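Local coordinates for sister chromatid cohesion protein (Chaetomium thermophilum, PDB 5T8V) that probably loads cohesin onto chromatin, and is represented here by the C-terminal HEAT-repeat part of the Scc2 loader, at residues A[1135-1140]-A[1171-1176]; A[1127-1132]-A[1146-1151]; A[1226-1231]-A[1284-1289]; A[732-737]-A[787-792]. One frame throughout, in Å; residues are numbered along the deposited sequence.

Overall arrangement
All four contacts lie in the C-terminal half of this HEAT-repeat solenoid. Contact 4 comes first along the chain, joining the end of helix 723-735 to the start of helix 791-801. Contacts 2 and 1 follow and interlock, their segments alternating; both use helix 1139-1154, their centres are about 13 Å apart, and H1140 packs on I1132. Contact 3 closes the series, its centre about 21 Å from that of contact 1, which it touches through T1171 and K1229. Contact 4 lies about 25 Å from contact 1 between centres, with about 11 Å between nearest atoms. Contacts 1 to 3 form one continuous patch of the cohesion C-terminal region, with contact 4 beside it in the PDS5-like region.

Contact 1: A[1135-1140]-A[1171-1176]; sequences STQDDH and TSTHPR
Q1137 reaches across to S1172 and T1173 where two interhelical loops of the HEAT-repeat solenoid run side by side, one leading into helix 1139-1154 and the other into helix 1175-1191. Its amide oxygen is gripped twice. T1173 N donates to OE1 at 2.8 Å with an N-H...O angle of 154°, coming from above the amide plane. The S1172 hydroxyl donates to the same OE1, in a bond whose modelled 2.5 Å should not be read closely at this resolution. With CG anti to the backbone N (chi1 -156°) and the chain extended beyond it, the Q1137 amide arrives crosswise to the T1173 side chain. Next to this grip the H1174 CB methylene packs on Q1137 CG at 4.0 Å.

Further out the contact turns ionic and exposed. The D1139 and H1174 side chains cross nearly at right angles, with carboxylate and ring planes 60° apart; OD1 is 3.4 Å from CE1, and the same oxygen makes a long salt bridge to R1176, itself a cation-pi partner of F1142.

In the second shell Y1210 of helix 1200-1213 touches Q1137, and its OH shares a weak hydrogen bond with S1172 OG. On the other loop D1138 is the N-cap residue, its OD1 taking a weak bond from A1141 N, and T1136 OG1 donates to the same OD1 at 3.1 Å from above the carboxylate plane.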
loop_
_atom_site.group_PDB
_atom_site.type_symbol
_atom_site.label_atom_id
_atom_site.label_comp_id
_atom_site.label_asym_id
_atom_site.label_seq_id
_atom_site.Cartn_x
_atom_site.Cartn_y
_atom_site.Cartn_z
ATOM N N SER A 1135 28.782 -14.754 -34.969
ATOM C CA SER A 1135 28.926 -16.201 -35.067
ATOM C C SER A 1135 28.612 -16.929 -33.770
ATOM O O SER A 1135 28.194 -18.090 -33.812
ATOM C CB SER A 1135 30.350 -16.561 -35.504
ATOM O OG SER A 1135 30.619 -16.078 -36.809
ATOM N N THR A 1136 28.804 -16.282 -32.623
ATOM C CA THR A 1136 28.533 -16.893 -31.331
ATOM C C THR A 1136 27.847 -15.874 -30.435
ATOM O O THR A 1136 27.702 -14.699 -30.785
ATOM C CB THR A 1136 29.816 -17.412 -30.666
ATOM O OG1 THR A 1136 30.844 -16.419 -30.758
ATOM C CG2 THR A 1136 30.283 -18.697 -31.330
ATOM N N GLN A 1137 27.422 -16.342 -29.260
ATOM C CA GLN A 1137 26.705 -15.513 -28.299
ATOM C C GLN A 1137 27.433 -15.437 -26.962
ATOM O O GLN A 1137 26.806 -15.169 -25.932
ATOM C CB GLN A 1137 25.286 -16.050 -28.109
ATOM C CG GLN A 1137 24.287 -15.016 -27.632
ATOM C CD GLN A 1137 22.858 -15.404 -27.945
ATOM O OE1 GLN A 1137 22.029 -14.550 -28.253
ATOM N NE2 GLN A 1137 22.559 -16.697 -27.871
ATOM N N ASP A 1138 28.745 -15.660 -26.960
ATOM C CA ASP A 1138 29.546 -15.661 -25.747
ATOM C C ASP A 1138 30.319 -14.348 -25.630
ATOM O O ASP A 1138 30.187 -13.438 -26.451
ATOM C CB ASP A 1138 30.482 -16.874 -25.731
ATOM C CG ASP A 1138 31.188 -17.085 -27.056
ATOM O OD1 ASP A 1138 31.422 -16.089 -27.772
ATOM O OD2 ASP A 1138 31.502 -18.249 -27.384
ATOM N N ASP A 1139 31.145 -14.254 -24.584
ATOM C CA ASP A 1139 31.823 -12.998 -24.275
ATOM C C ASP A 1139 32.748 -12.564 -25.407
ATOM O O ASP A 1139 32.905 -11.364 -25.662
ATOM C CB ASP A 1139 32.605 -13.137 -22.969
ATOM C CG ASP A 1139 31.702 -13.199 -21.755
ATOM O OD1 ASP A 1139 30.713 -12.436 -21.711
ATOM O OD2 ASP A 1139 31.979 -14.013 -20.848
ATOM N N HIS A 1140 33.381 -13.520 -26.086
ATOM C CA HIS A 1140 34.264 -13.181 -27.197
ATOM C C HIS A 1140 33.518 -12.378 -28.258
ATOM O O HIS A 1140 33.954 -11.289 -28.668
ATOM C CB HIS A 1140 34.845 -14.464 -27.790
ATOM C CG HIS A 1140 36.029 -14.241 -28.674
ATOM N ND1 HIS A 1140 36.148 -14.820 -29.919
ATOM C CD2 HIS A 1140 37.149 -13.503 -28.493
ATOM C CE1 HIS A 1140 37.291 -14.447 -30.467
ATOM N NE2 HIS A 1140 37.917 -13.648 -29.622
ATOM N N THR A 1171 18.634 -8.579 -30.958
ATOM C CA THR A 1171 17.767 -9.680 -30.560
ATOM C C THR A 1171 18.535 -10.809 -29.883
ATOM O O THR A 1171 18.032 -11.936 -29.817
ATOM C CB THR A 1171 17.011 -10.224 -31.775
ATOM O OG1 THR A 1171 17.929 -10.870 -32.665
ATOM C CG2 THR A 1171 16.297 -9.099 -32.513
ATOM N N SER A 1172 19.736 -10.534 -29.386
ATOM C CA SER A 1172 20.540 -11.556 -28.735
ATOM C C SER A 1172 20.099 -11.741 -27.288
ATOM O O SER A 1172 19.596 -10.815 -26.644
ATOM C CB SER A 1172 22.021 -11.179 -28.785
ATOM O OG SER A 1172 22.823 -12.187 -28.198
ATOM N N THR A 1173 20.290 -12.961 -26.778
ATOM C CA THR A 1173 19.957 -13.245 -25.387
ATOM C C THR A 1173 21.034 -12.745 -24.432
ATOM O O THR A 1173 20.721 -12.372 -23.294
ATOM C CB THR A 1173 19.738 -14.747 -25.189
ATOM O OG1 THR A 1173 20.880 -15.471 -25.664
ATOM C CG2 THR A 1173 18.497 -15.209 -25.936
ATOM N N HIS A 1174 22.295 -12.731 -24.865
ATOM C CA HIS A 1174 23.367 -12.157 -24.063
ATOM C C HIS A 1174 23.050 -10.685 -23.814
ATOM O O HIS A 1174 23.051 -9.890 -24.763
ATOM C CB HIS A 1174 24.718 -12.312 -24.764
ATOM C CG HIS A 1174 25.890 -11.957 -23.904
ATOM N ND1 HIS A 1174 27.112 -11.590 -24.427
ATOM C CD2 HIS A 1174 26.032 -11.920 -22.557
ATOM C CE1 HIS A 1174 27.953 -11.338 -23.440
ATOM N NE2 HIS A 1174 27.324 -11.531 -22.296
ATOM N N PRO A 1175 22.769 -10.276 -22.571
ATOM C CA PRO A 1175 22.323 -8.888 -22.355
ATOM C C PRO A 1175 23.312 -7.842 -22.839
ATOM O O PRO A 1175 22.897 -6.784 -23.327
ATOM C CB PRO A 1175 22.124 -8.820 -20.832
ATOM C CG PRO A 1175 21.934 -10.230 -20.403
ATOM C CD PRO A 1175 22.782 -11.050 -21.317
ATOM N N ARG A 1176 24.614 -8.107 -22.722
ATOM C CA ARG A 1176 25.603 -7.088 -23.056
ATOM C C ARG A 1176 25.693 -6.857 -24.560
ATOM O O ARG A 1176 26.056 -5.759 -24.995
ATOM C CB ARG A 1176 26.966 -7.480 -22.489
ATOM C CG ARG A 1176 26.924 -7.851 -21.017
ATOM C CD ARG A 1176 27.989 -7.119 -20.218
ATOM N NE ARG A 1176 29.337 -7.401 -20.702
ATOM C CZ ARG A 1176 29.983 -8.546 -20.500
ATOM N NH1 ARG A 1176 29.405 -9.533 -19.828
ATOM N NH2 ARG A 1176 31.209 -8.708 -20.977
#

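Contact 2: A[1127-1132]-A[1146-1151]; sequences KDITRI and EVLASI
I1129 meets V1147, L1148 and I1151 in a buried, apolar helix-to-helix contact, between helix 1115-1133 and the next helix along the chain, 1139-1154. The two axes come within 9.9 Å and run in broadly opposing directions, 132° apart, with I1129 and L1148 at the point of nearest backbone approach.

I1129 does most of the work with its two branches. Its CG2 branch stands anti to the backbone N and meets CD1 of L1148, the two side chains lying alongside and pointing opposite ways; the modelled separation is too short to carry any weight. The other branch runs out extended (chi2 167°) and carries CD1 to V1147 CG1 at 4.1 Å and I1151 CD1 at 4.3 Å. One isoleucine thus faces three aliphatic side chains.

L1148 forks over the opposite helix. While CD1 goes to I1129, CD2 lies 3.6 Å from T1130 OG1, the two side chains crossing at about a right angle. That hydroxyl is bonded to the L1126 carbonyl of its own helix, so the leucine methyl meets a polar atom whose partner is already supplied.

L1079 of helix 1065-1086 packs on V1147 and I1151, continuing the apolar layer. Consecutive helices running in opposing senses that close over such a layer and lean on a preceding helix are the stuff of a HEAT-type alpha solenoid.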
loop_
_atom_site.group_PDB
_atom_site.type_symbol
_atom_site.label_atom_id
_atom_site.label_comp_id
_atom_site.label_asym_id
_atom_site.label_seq_id
_atom_site.Cartn_x
_atom_site.Cartn_y
_atom_site.Cartn_z
ATOM N N LYS A 1127 35.075 -7.157 -42.186
ATOM C CA LYS A 1127 34.398 -8.425 -42.442
ATOM C C LYS A 1127 34.697 -9.443 -41.347
ATOM O O LYS A 1127 33.789 -10.126 -40.857
ATOM C CB LYS A 1127 34.813 -8.971 -43.807
ATOM C CG LYS A 1127 34.434 -8.070 -44.974
ATOM C CD LYS A 1127 34.917 -8.638 -46.300
ATOM C CE LYS A 1127 34.497 -7.764 -47.472
ATOM N NZ LYS A 1127 34.977 -8.306 -48.777
ATOM N N ASP A 1128 35.963 -9.552 -40.944
ATOM C CA ASP A 1128 36.342 -10.539 -39.939
ATOM C C ASP A 1128 35.730 -10.208 -38.584
ATOM O O ASP A 1128 35.155 -11.082 -37.920
ATOM C CB ASP A 1128 37.864 -10.620 -39.835
ATOM C CG ASP A 1128 38.518 -10.974 -41.154
ATOM O OD1 ASP A 1128 38.641 -12.181 -41.448
ATOM O OD2 ASP A 1128 38.903 -10.046 -41.897
ATOM N N ILE A 1129 35.836 -8.948 -38.154
ATOM C CA ILE A 1129 35.290 -8.585 -36.849
ATOM C C ILE A 1129 33.785 -8.812 -36.834
ATOM O O ILE A 1129 33.222 -9.286 -35.839
ATOM C CB ILE A 1129 35.644 -7.131 -36.485
ATOM C CG1 ILE A 1129 37.136 -6.847 -36.691
ATOM C CG2 ILE A 1129 35.315 -6.882 -35.022
ATOM C CD1 ILE A 1129 37.483 -5.373 -36.655
ATOM N N THR A 1130 33.112 -8.490 -37.940
ATOM C CA THR A 1130 31.689 -8.791 -38.062
ATOM C C THR A 1130 31.437 -10.285 -37.894
ATOM O O THR A 1130 30.566 -10.695 -37.118
ATOM C CB THR A 1130 31.164 -8.307 -39.418
ATOM O OG1 THR A 1130 31.317 -6.885 -39.518
ATOM C CG2 THR A 1130 29.686 -8.666 -39.595
ATOM N N ARG A 1131 32.194 -11.115 -38.616
ATOM C CA ARG A 1131 32.040 -12.561 -38.492
ATOM C C ARG A 1131 32.129 -12.997 -37.036
ATOM O O ARG A 1131 31.268 -13.734 -36.542
ATOM C CB ARG A 1131 33.099 -13.278 -39.329
ATOM C CG ARG A 1131 33.036 -14.801 -39.237
ATOM C CD ARG A 1131 34.208 -15.460 -39.940
ATOM N NE ARG A 1131 35.491 -14.992 -39.420
ATOM C CZ ARG A 1131 36.009 -15.358 -38.251
ATOM N NH1 ARG A 1131 35.352 -16.198 -37.458
ATOM N NH2 ARG A 1131 37.184 -14.877 -37.866
ATOM N N ILE A 1132 33.170 -12.553 -36.329
ATOM C CA ILE A 1132 33.325 -12.939 -34.928
ATOM C C ILE A 1132 32.133 -12.457 -34.110
ATOM O O ILE A 1132 31.678 -13.142 -33.185
ATOM C CB ILE A 1132 34.655 -12.400 -34.367
ATOM C CG1 ILE A 1132 35.835 -13.057 -35.087
ATOM C CG2 ILE A 1132 34.749 -12.655 -32.862
ATOM C CD1 ILE A 1132 37.182 -12.443 -34.761
ATOM N N GLU A 1146 31.866 -5.081 -29.361
ATOM C CA GLU A 1146 32.356 -3.920 -28.629
ATOM C C GLU A 1146 33.330 -3.117 -29.475
ATOM O O GLU A 1146 33.458 -1.901 -29.287
ATOM C CB GLU A 1146 33.013 -4.363 -27.322
ATOM C CG GLU A 1146 33.235 -3.243 -26.324
ATOM C CD GLU A 1146 33.697 -3.756 -24.975
ATOM O OE1 GLU A 1146 33.774 -4.990 -24.804
ATOM O OE2 GLU A 1146 33.983 -2.926 -24.087
ATOM N N VAL A 1147 34.020 -3.774 -30.409
ATOM C CA VAL A 1147 34.838 -3.051 -31.379
ATOM C C VAL A 1147 33.963 -2.408 -32.450
ATOM O O VAL A 1147 34.164 -1.243 -32.813
ATOM C CB VAL A 1147 35.886 -3.998 -31.990
ATOM C CG1 VAL A 1147 36.582 -3.352 -33.189
ATOM C CG2 VAL A 1147 36.911 -4.391 -30.939
ATOM N N LEU A 1148 32.980 -3.150 -32.972
ATOM C CA LEU A 1148 32.131 -2.600 -34.029
ATOM C C LEU A 1148 31.327 -1.408 -33.533
ATOM O O LEU A 1148 31.089 -0.457 -34.285
ATOM C CB LEU A 1148 31.194 -3.674 -34.578
ATOM C CG LEU A 1148 31.641 -4.259 -35.916
ATOM C CD1 LEU A 1148 32.994 -4.906 -35.750
ATOM C CD2 LEU A 1148 30.626 -5.265 -36.431
ATOM N N ALA A 1149 30.882 -1.446 -32.276
ATOM C CA ALA A 1149 30.144 -0.316 -31.726
ATOM C C ALA A 1149 30.985 0.948 -31.769
ATOM O O ALA A 1149 30.490 2.020 -32.126
ATOM C CB ALA A 1149 29.698 -0.623 -30.297
ATOM N N SER A 1150 32.269 0.840 -31.419
ATOM C CA SER A 1150 33.163 1.987 -31.523
ATOM C C SER A 1150 33.334 2.412 -32.976
ATOM O O SER A 1150 33.183 3.593 -33.315
ATOM C CB SER A 1150 34.517 1.647 -30.895
ATOM O OG SER A 1150 35.423 2.728 -31.014
ATOM N N ILE A 1151 33.645 1.452 -33.853
ATOM C CA ILE A 1151 33.803 1.749 -35.276
ATOM C C ILE A 1151 32.613 2.546 -35.789
ATOM O O ILE A 1151 32.764 3.464 -36.604
ATOM C CB ILE A 1151 33.994 0.442 -36.072
ATOM C CG1 ILE A 1151 35.362 -0.172 -35.752
ATOM C CG2 ILE A 1151 33.848 0.690 -37.581
ATOM C CD1 ILE A 1151 35.584 -1.547 -36.350
#

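Contact 3: A[1226-1231]-A[1284-1289]; sequences FTPKLH and AFFEYV
F1226 and F1285 lie nearly parallel in an offset stack, centroids 4.6 Å apart and planes at 20°, and this forms one half of a contact between two irregular loops. F1285 is sandwiched: CD1 of F1226 sits 3.8 Å above one face, toward the rim, and CB of A1284 lies over the centre of the other. W1425 of helix 1422-1431 meets F1226 edge-to-face.

The other half is mostly apolar, though the proline ring also lies against the F1285 carbonyl oxygen. P1228 CG comes to F1286 CD1 at 3.6 Å, approaching obliquely, while L1230 CB stands at the ring's edge, 4.1 Å from CE1. F1286 CB points away from the proline loop, yet the ring swings back, against L1249 and L1252.

F1226, though stacked, is partly exposed, so the solvent side lies at this end, whereas P1228, F1285 and F1286 are buried. Within its own loop H1231 ND1 donates to P1228 O at 3.2 Å in line with the carbonyl.

With rings and aliphatic carbons carrying the join, it probably rests mainly on shape and exclusion of water; polar bonds fold the 1226-1231 loop and tie L1230 N to N1282.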
loop_
_atom_site.group_PDB
_atom_site.type_symbol
_atom_site.label_atom_id
_atom_site.label_comp_id
_atom_site.label_asym_id
_atom_site.label_seq_id
_atom_site.Cartn_x
_atom_site.Cartn_y
_atom_site.Cartn_z
ATOM N N PHE A 1226 5.586 -13.381 -23.060
ATOM C CA PHE A 1226 5.092 -13.321 -24.431
ATOM C C PHE A 1226 5.475 -11.997 -25.083
ATOM O O PHE A 1226 4.649 -11.083 -25.182
ATOM C CB PHE A 1226 3.564 -13.506 -24.474
ATOM C CG PHE A 1226 3.111 -14.894 -24.866
ATOM C CD1 PHE A 1226 3.771 -15.616 -25.848
ATOM C CD2 PHE A 1226 2.004 -15.466 -24.257
ATOM C CE1 PHE A 1226 3.344 -16.883 -26.204
ATOM C CE2 PHE A 1226 1.573 -16.733 -24.610
ATOM C CZ PHE A 1226 2.245 -17.440 -25.585
ATOM N N THR A 1227 6.724 -11.890 -25.536
ATOM C CA THR A 1227 7.199 -10.705 -26.233
ATOM C C THR A 1227 7.799 -11.108 -27.573
ATOM O O THR A 1227 8.533 -12.100 -27.650
ATOM C CB THR A 1227 8.250 -9.953 -25.404
ATOM O OG1 THR A 1227 9.354 -10.820 -25.118
ATOM C CG2 THR A 1227 7.646 -9.450 -24.101
ATOM N N PRO A 1228 7.515 -10.364 -28.643
ATOM C CA PRO A 1228 8.044 -10.744 -29.957
ATOM C C PRO A 1228 9.534 -10.461 -30.067
ATOM O O PRO A 1228 10.080 -9.587 -29.389
ATOM C CB PRO A 1228 7.237 -9.872 -30.924
ATOM C CG PRO A 1228 6.922 -8.657 -30.133
ATOM C CD PRO A 1228 6.722 -9.124 -28.713
ATOM N N LYS A 1229 10.194 -11.221 -30.943
ATOM C CA LYS A 1229 11.630 -11.046 -31.135
ATOM C C LYS A 1229 11.949 -9.656 -31.669
ATOM O O LYS A 1229 12.971 -9.063 -31.306
ATOM C CB LYS A 1229 12.165 -12.120 -32.084
ATOM C CG LYS A 1229 11.961 -13.546 -31.593
ATOM C CD LYS A 1229 12.703 -13.807 -30.288
ATOM C CE LYS A 1229 12.563 -15.254 -29.844
ATOM N NZ LYS A 1229 13.168 -16.202 -30.819
ATOM N N LEU A 1230 11.087 -9.121 -32.530
ATOM C CA LEU A 1230 11.296 -7.816 -33.140
ATOM C C LEU A 1230 10.792 -6.671 -32.272
ATOM O O LEU A 1230 10.682 -5.542 -32.764
ATOM C CB LEU A 1230 10.606 -7.761 -34.505
ATOM C CG LEU A 1230 10.923 -8.895 -35.485
ATOM C CD1 LEU A 1230 10.105 -8.743 -36.762
ATOM C CD2 LEU A 1230 12.406 -8.935 -35.807
ATOM N N HIS A 1231 10.485 -6.926 -30.995
ATOM C CA HIS A 1231 9.924 -5.869 -30.160
ATOM C C HIS A 1231 10.905 -4.718 -29.986
ATOM O O HIS A 1231 10.485 -3.565 -29.841
ATOM C CB HIS A 1231 9.491 -6.434 -28.804
ATOM C CG HIS A 1231 10.543 -6.358 -27.741
ATOM N ND1 HIS A 1231 11.462 -7.364 -27.530
ATOM C CD2 HIS A 1231 10.803 -5.410 -26.811
ATOM C CE1 HIS A 1231 12.250 -7.033 -26.523
ATOM N NE2 HIS A 1231 11.873 -5.850 -26.070
ATOM N N ALA A 1284 1.353 -11.705 -33.734
ATOM C CA ALA A 1284 0.407 -12.001 -32.661
ATOM C C ALA A 1284 0.524 -10.996 -31.519
ATOM O O ALA A 1284 -0.485 -10.488 -31.016
ATOM C CB ALA A 1284 0.630 -13.423 -32.146
ATOM N N PHE A 1285 1.751 -10.694 -31.101
ATOM C CA PHE A 1285 2.005 -9.798 -29.979
ATOM C C PHE A 1285 3.014 -8.749 -30.415
ATOM O O PHE A 1285 4.065 -9.093 -30.960
ATOM C CB PHE A 1285 2.534 -10.575 -28.771
ATOM C CG PHE A 1285 2.145 -12.030 -28.770
ATOM C CD1 PHE A 1285 0.956 -12.446 -28.190
ATOM C CD2 PHE A 1285 2.965 -12.979 -29.357
ATOM C CE1 PHE A 1285 0.598 -13.784 -28.193
ATOM C CE2 PHE A 1285 2.612 -14.317 -29.363
ATOM C CZ PHE A 1285 1.427 -14.719 -28.780
ATOM N N PHE A 1286 2.700 -7.475 -30.180
ATOM C CA PHE A 1286 3.582 -6.405 -30.634
ATOM C C PHE A 1286 3.429 -5.111 -29.842
ATOM O O PHE A 1286 4.262 -4.207 -29.968
ATOM C CB PHE A 1286 3.324 -6.109 -32.118
ATOM C CG PHE A 1286 4.429 -6.551 -33.049
ATOM C CD1 PHE A 1286 5.762 -6.467 -32.678
ATOM C CD2 PHE A 1286 4.123 -7.039 -34.309
ATOM C CE1 PHE A 1286 6.765 -6.874 -33.542
ATOM C CE2 PHE A 1286 5.121 -7.443 -35.175
ATOM C CZ PHE A 1286 6.443 -7.360 -34.791
ATOM N N GLU A 1287 2.379 -4.997 -29.030
ATOM C CA GLU A 1287 2.073 -3.752 -28.330
ATOM C C GLU A 1287 1.899 -2.606 -29.329
ATOM O O GLU A 1287 2.631 -1.612 -29.322
ATOM C CB GLU A 1287 3.155 -3.420 -27.293
ATOM C CG GLU A 1287 3.012 -4.151 -25.967
ATOM C CD GLU A 1287 1.790 -3.710 -25.183
ATOM O OE1 GLU A 1287 0.660 -4.066 -25.581
ATOM O OE2 GLU A 1287 1.959 -2.997 -24.171
ATOM N N TYR A 1288 0.909 -2.768 -30.203
ATOM C CA TYR A 1288 0.595 -1.737 -31.181
ATOM C C TYR A 1288 0.131 -0.469 -30.471
ATOM O O TYR A 1288 -0.507 -0.520 -29.417
ATOM C CB TYR A 1288 -0.481 -2.233 -32.149
ATOM C CG TYR A 1288 -0.121 -3.525 -32.850
ATOM C CD1 TYR A 1288 0.577 -3.515 -34.050
ATOM C CD2 TYR A 1288 -0.479 -4.754 -32.311
ATOM C CE1 TYR A 1288 0.909 -4.693 -34.693
ATOM C CE2 TYR A 1288 -0.152 -5.937 -32.945
ATOM C CZ TYR A 1288 0.541 -5.902 -34.137
ATOM O OH TYR A 1288 0.869 -7.078 -34.773
ATOM N N VAL A 1289 0.456 0.681 -31.063
ATOM C CA VAL A 1289 0.196 1.975 -30.442
ATOM C C VAL A 1289 -0.933 2.735 -31.122
ATOM O O VAL A 1289 -1.300 3.823 -30.657
ATOM C CB VAL A 1289 1.475 2.835 -30.392
ATOM C CG1 VAL A 1289 1.841 3.382 -31.772
ATOM C CG2 VAL A 1289 1.342 3.959 -29.361
#

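Contact 4: A[732-737]-A[787-792]; sequences GLLHRV and GNVANV
The imidazole of H735 is the main flat group of this contact, and both partners across from it, the CG2 methyl of V789 and the carbonyl oxygen of N788, approach its ring obliquely. CG2 sits 3.5 Å from CE1. N788 O is 3.3 Å from NE2, but the angle is too poor for a hydrogen bond. The ring is held through its other nitrogen, ND1, which bonds N731 O one turn back in the same helix. A second flat group, the N788 amide, stays at the exposed margin, and only its CB comes near the imidazole.

Deeper in, V789 straddles the end of helix 723-735. With CG1 anti to the backbone N (chi1 -169°), its two methyls part company: CG2 faces H735, while CG1 goes to L734, 3.5 Å from CD1, and crosses that leucine at about a right angle. The chain presents V789 through an inverse gamma turn centred on N788, closed by a weak bond.

V792, in the first turn of helix 791-801, completes the contact beyond V789. Its CG1 wedges against V737 CB at 3.6 Å and also abuts the carbonyl oxygen of L734, which already accepts from V737 N at 3.0 Å.

Behind the interface I752 of helix 742-755 packs on L734 and V737, and V796 touches the same two residues from the other helix. The C-terminal end of one helix set against the loop and first turn of another, with three valines and a leucine between them, is a join between non-adjacent helices of the kind found in HEAT-repeat solenoids.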
loop_
_atom_site.group_PDB
_atom_site.type_symbol
_atom_site.label_atom_id
_atom_site.label_comp_id
_atom_site.label_asym_id
_atom_site.label_seq_id
_atom_site.Cartn_x
_atom_site.Cartn_y
_atom_site.Cartn_z
ATOM N N GLY A 732 24.459 0.275 -2.556
ATOM C CA GLY A 732 23.349 0.442 -3.485
ATOM C C GLY A 732 23.243 1.862 -4.010
ATOM O O GLY A 732 23.160 2.091 -5.223
ATOM N N LEU A 733 23.238 2.838 -3.098
ATOM C CA LEU A 733 23.216 4.241 -3.498
ATOM C C LEU A 733 24.283 4.529 -4.542
ATOM O O LEU A 733 24.007 5.142 -5.580
ATOM C CB LEU A 733 23.420 5.136 -2.273
ATOM C CG LEU A 733 22.221 5.310 -1.342
ATOM C CD1 LEU A 733 22.660 5.916 -0.019
ATOM C CD2 LEU A 733 21.165 6.180 -1.997
ATOM N N LEU A 734 25.516 4.093 -4.280
ATOM C CA LEU A 734 26.590 4.318 -5.239
ATOM C C LEU A 734 26.297 3.624 -6.563
ATOM O O LEU A 734 26.508 4.205 -7.632
ATOM C CB LEU A 734 27.920 3.844 -4.659
ATOM C CG LEU A 734 28.617 4.828 -3.713
ATOM C CD1 LEU A 734 29.674 4.142 -2.859
ATOM C CD2 LEU A 734 29.249 5.963 -4.508
ATOM N N HIS A 735 25.794 2.387 -6.516
ATOM C CA HIS A 735 25.414 1.708 -7.751
ATOM C C HIS A 735 24.393 2.513 -8.541
ATOM O O HIS A 735 24.319 2.387 -9.769
ATOM C CB HIS A 735 24.854 0.318 -7.448
ATOM C CG HIS A 735 25.839 -0.789 -7.654
ATOM N ND1 HIS A 735 26.596 -1.313 -6.628
ATOM C CD2 HIS A 735 26.193 -1.470 -8.769
ATOM C CE1 HIS A 735 27.372 -2.271 -7.103
ATOM N NE2 HIS A 735 27.148 -2.386 -8.399
ATOM N N ARG A 736 23.598 3.342 -7.866
ATOM C CA ARG A 736 22.561 4.120 -8.530
ATOM C C ARG A 736 23.067 5.453 -9.075
ATOM O O ARG A 736 22.251 6.315 -9.417
ATOM C CB ARG A 736 21.394 4.361 -7.568
ATOM C CG ARG A 736 20.664 3.090 -7.156
ATOM C CD ARG A 736 19.527 2.750 -8.113
ATOM N NE ARG A 736 19.974 2.574 -9.493
ATOM C CZ ARG A 736 20.430 1.433 -10.002
ATOM N NH1 ARG A 736 20.513 0.342 -9.252
ATOM N NH2 ARG A 736 20.809 1.381 -11.272
ATOM N N VAL A 737 24.385 5.645 -9.168
ATOM C CA VAL A 737 24.906 6.851 -9.806
ATOM C C VAL A 737 24.897 6.704 -11.322
ATOM O O VAL A 737 24.734 7.694 -12.044
ATOM C CB VAL A 737 26.318 7.170 -9.283
ATOM C CG1 VAL A 737 26.895 8.395 -9.994
ATOM C CG2 VAL A 737 26.290 7.399 -7.780
ATOM N N GLY A 787 31.294 -4.590 -2.875
ATOM C CA GLY A 787 30.915 -4.880 -4.244
ATOM C C GLY A 787 31.627 -4.079 -5.315
ATOM O O GLY A 787 32.705 -3.522 -5.087
ATOM N N ASN A 788 31.014 -4.024 -6.500
ATOM C CA ASN A 788 31.614 -3.401 -7.680
ATOM C C ASN A 788 31.245 -1.921 -7.691
ATOM O O ASN A 788 30.279 -1.488 -8.325
ATOM C CB ASN A 788 31.142 -4.107 -8.945
ATOM C CG ASN A 788 31.070 -5.613 -8.779
ATOM O OD1 ASN A 788 31.945 -6.226 -8.169
ATOM N ND2 ASN A 788 30.015 -6.216 -9.314
ATOM N N VAL A 789 32.036 -1.132 -6.965
ATOM C CA VAL A 789 31.747 0.287 -6.793
ATOM C C VAL A 789 33.052 1.073 -6.791
ATOM O O VAL A 789 33.274 1.930 -5.929
ATOM C CB VAL A 789 30.954 0.534 -5.496
ATOM C CG1 VAL A 789 30.437 1.949 -5.453
ATOM C CG2 VAL A 789 29.781 -0.439 -5.376
ATOM N N ALA A 790 33.925 0.793 -7.755
ATOM C CA ALA A 790 35.206 1.483 -7.830
ATOM C C ALA A 790 35.118 2.669 -8.782
ATOM O O ALA A 790 35.239 3.824 -8.360
ATOM C CB ALA A 790 36.304 0.516 -8.274
ATOM N N ASN A 791 34.905 2.390 -10.069
ATOM C CA ASN A 791 34.774 3.456 -11.056
ATOM C C ASN A 791 33.693 4.449 -10.649
ATOM O O ASN A 791 33.846 5.666 -10.825
ATOM C CB ASN A 791 34.463 2.849 -12.425
ATOM C CG ASN A 791 34.190 3.899 -13.483
ATOM O OD1 ASN A 791 33.047 4.314 -13.681
ATOM N ND2 ASN A 791 35.239 4.330 -14.175
ATOM N N VAL A 792 32.599 3.948 -10.078
ATOM C CA VAL A 792 31.469 4.812 -9.750
ATOM C C VAL A 792 31.873 5.822 -8.686
ATOM O O VAL A 792 31.707 7.033 -8.862
ATOM C CB VAL A 792 30.259 3.976 -9.297
ATOM C CG1 VAL A 792 29.025 4.840 -9.261
ATOM C CG2 VAL A 792 30.033 2.778 -10.224
#